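Local atomic coordinates of FAD-dependent pyridine nucleotide-disulphide oxidoreductase (Desulfovibrio vulgaris, PDB entry 3IWA), a protein that probably uses FAD to transfer electrons from NAD(P)H to a disulphide or another acceptor. Residues A[279-284]-A[330-335]. Numbering follows the deposited sequence.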
loop_
_atom_site.group_PDB
_atom_site.type_symbol
_atom_site.label_atom_id
_atom_site.label_comp_id
_atom_site.label_asym_id
_atom_site.label_seq_id
_atom_site.Cartn_x
_atom_site.Cartn_y
_atom_site.Cartn_z
ATOM N N ASP A 279 20.424 -9.682 -16.690
ATOM C CA ASP A 279 20.428 -10.185 -15.331
ATOM C C ASP A 279 19.872 -9.113 -14.382
ATOM O O ASP A 279 19.460 -8.027 -14.827
ATOM C CB ASP A 279 21.834 -10.668 -14.940
ATOM C CG ASP A 279 22.819 -9.545 -14.686
ATOM O OD1 ASP A 279 22.435 -8.346 -14.652
ATOM O OD2 ASP A 279 24.022 -9.889 -14.527
ATOM N N THR A 280 19.890 -9.390 -13.083
ATOM C CA THR A 280 19.237 -8.489 -12.154
ATOM C C THR A 280 20.036 -7.237 -11.928
ATOM O O THR A 280 19.509 -6.294 -11.366
ATOM C CB THR A 280 18.970 -9.130 -10.797
ATOM O OG1 THR A 280 20.218 -9.433 -10.218
ATOM C CG2 THR A 280 18.153 -10.394 -10.945
ATOM N N ARG A 281 21.294 -7.219 -12.367
ATOM C CA ARG A 281 22.101 -5.986 -12.348
ATOM C C ARG A 281 21.849 -5.105 -13.589
ATOM O O ARG A 281 22.463 -4.050 -13.743
ATOM C CB ARG A 281 23.597 -6.320 -12.252
ATOM C CG ARG A 281 24.123 -6.567 -10.874
ATOM C CD ARG A 281 23.750 -7.936 -10.342
ATOM N NE ARG A 281 24.243 -8.110 -8.970
ATOM C CZ ARG A 281 23.962 -9.164 -8.191
ATOM N NH1 ARG A 281 23.212 -10.163 -8.646
ATOM N NH2 ARG A 281 24.443 -9.231 -6.951
ATOM N N MET A 282 20.943 -5.579 -14.452
ATOM C CA MET A 282 20.581 -4.992 -15.743
ATOM C C MET A 282 21.655 -5.144 -16.828
ATOM O O MET A 282 21.623 -4.444 -17.839
ATOM C CB MET A 282 20.085 -3.545 -15.595
ATOM C CG MET A 282 18.899 -3.358 -14.591
ATOM S SD MET A 282 17.417 -4.387 -14.781
ATOM C CE MET A 282 16.833 -3.746 -16.352
ATOM N N ARG A 283 22.554 -6.111 -16.651
ATOM C CA ARG A 283 23.574 -6.463 -17.631
ATOM C C ARG A 283 23.054 -7.412 -18.681
ATOM O O ARG A 283 22.461 -8.420 -18.344
ATOM C CB ARG A 283 24.761 -7.182 -16.967
ATOM C CG ARG A 283 25.625 -6.310 -16.073
ATOM C CD ARG A 283 26.950 -6.989 -15.713
ATOM N NE ARG A 283 27.883 -5.983 -15.218
ATOM C CZ ARG A 283 27.992 -5.613 -13.942
ATOM N NH1 ARG A 283 28.841 -4.642 -13.605
ATOM N NH2 ARG A 283 27.244 -6.196 -13.009
ATOM N N THR A 284 23.349 -7.125 -19.947
ATOM C CA THR A 284 23.036 -8.037 -21.057
ATOM C C THR A 284 23.991 -9.242 -21.060
ATOM O O THR A 284 24.734 -9.448 -20.138
ATOM C CB THR A 284 23.152 -7.303 -22.407
ATOM O OG1 THR A 284 24.512 -6.955 -22.652
ATOM C CG2 THR A 284 22.345 -6.031 -22.404
ATOM N N ASP A 330 26.793 -2.633 -7.031
ATOM C CA ASP A 330 26.163 -3.928 -7.262
ATOM C C ASP A 330 24.691 -3.845 -6.825
ATOM O O ASP A 330 24.170 -4.702 -6.125
ATOM C CB ASP A 330 26.932 -5.017 -6.518
ATOM C CG ASP A 330 26.609 -6.420 -7.005
ATOM O OD1 ASP A 330 26.480 -6.642 -8.232
ATOM O OD2 ASP A 330 26.496 -7.317 -6.142
ATOM N N ALA A 331 24.045 -2.772 -7.242
ATOM C CA ALA A 331 22.597 -2.622 -7.138
ATOM C C ALA A 331 21.830 -3.615 -8.052
ATOM O O ALA A 331 22.264 -3.912 -9.165
ATOM C CB ALA A 331 22.202 -1.149 -7.463
ATOM N N THR A 332 20.692 -4.116 -7.550
ATOM C CA THR A 332 19.847 -5.079 -8.258
ATOM C C THR A 332 18.395 -4.632 -8.442
ATOM O O THR A 332 17.863 -3.860 -7.668
ATOM C CB THR A 332 19.840 -6.442 -7.540
ATOM O OG1 THR A 332 19.284 -6.293 -6.231
ATOM C CG2 THR A 332 21.254 -6.999 -7.431
ATOM N N PHE A 333 17.783 -5.120 -9.504
ATOM C CA PHE A 333 16.360 -4.906 -9.812
ATOM C C PHE A 333 15.811 -6.288 -10.115
ATOM O O PHE A 333 16.243 -6.926 -11.076
ATOM C CB PHE A 333 16.188 -3.977 -11.005
ATOM C CG PHE A 333 14.792 -3.550 -11.218
ATOM C CD1 PHE A 333 14.255 -2.488 -10.504
ATOM C CD2 PHE A 333 13.974 -4.239 -12.095
ATOM C CE1 PHE A 333 12.939 -2.122 -10.694
ATOM C CE2 PHE A 333 12.678 -3.874 -12.275
ATOM C CZ PHE A 333 12.159 -2.827 -11.591
ATOM N N PRO A 334 14.898 -6.799 -9.261
ATOM C CA PRO A 334 14.550 -8.231 -9.275
ATOM C C PRO A 334 13.632 -8.693 -10.411
ATOM O O PRO A 334 13.575 -9.891 -10.734
ATOM C CB PRO A 334 13.830 -8.429 -7.934
ATOM C CG PRO A 334 13.158 -7.076 -7.665
ATOM C CD PRO A 334 14.205 -6.060 -8.189
ATOM N N GLY A 335 12.906 -7.751 -10.995
ATOM C CA GLY A 335 11.837 -8.069 -11.935
ATOM C C GLY A 335 10.647 -7.198 -11.616
ATOM O O GLY A 335 10.791 -6.177 -10.967
HETATM O O HOH W 1 27.806 -5.040 -9.987
#
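Arg-281 grips the carboxylate of Asp-330 side-on, joining a type I beta turn (Asp-279 to Met-282) of the FAD-dependent pyridine nucleotide-disulphide oxidoreductase fold to the loop that leads from helix 314-326 to strand 340-343. Its NE reaches Asp-330 OD1 at 2.8 Å, and its NH2 reaches OD2 at 2.9 Å. The two planes lie 24° apart, and both nitrogens come from out of the carboxylate plane, NH2 on the syn side of OD2. A bend at chi2 (77°) in an otherwise extended outer chain brings the guanidinium over the second loop, where Thr-332 CG2 sits 3.5 Å from Arg-281 CZ and covers the centre of one face. The same methyl also packs beside Thr-280, whose side chain runs alongside that of Thr-332.

Beneath these side chains the backbones are joined by Phe-333 N, which donates to Thr-280 O over 2.8 Å in a nearly straight bond (166° at the hydrogen). Deeper in, Met-282 SD lies 4.0 Å from Phe-333 CB and makes an oblique Met-aromatic contact with the ring; Gln-318 of helix 314-326 touches both side chains. Asn-325 ND2 of that helix ties the loops together further, bonding to both Arg-281 O and Ala-331 O. The hydroxyl of Thr-332 turns instead to Glu-430 of the second subunit, which places this junction beside the dimer interface.

The turn itself is braced from within by Asp-279, whose OD1 accepts a bond from Arg-283 N and a weak one from Arg-281 N. Arg-283 adds a water-mediated link to the salt bridge: the water accepts from its NH2 and donates to Asp-330 OD1 at 2.7 Å, so this one oxygen is held by both the water and Arg-281 NE.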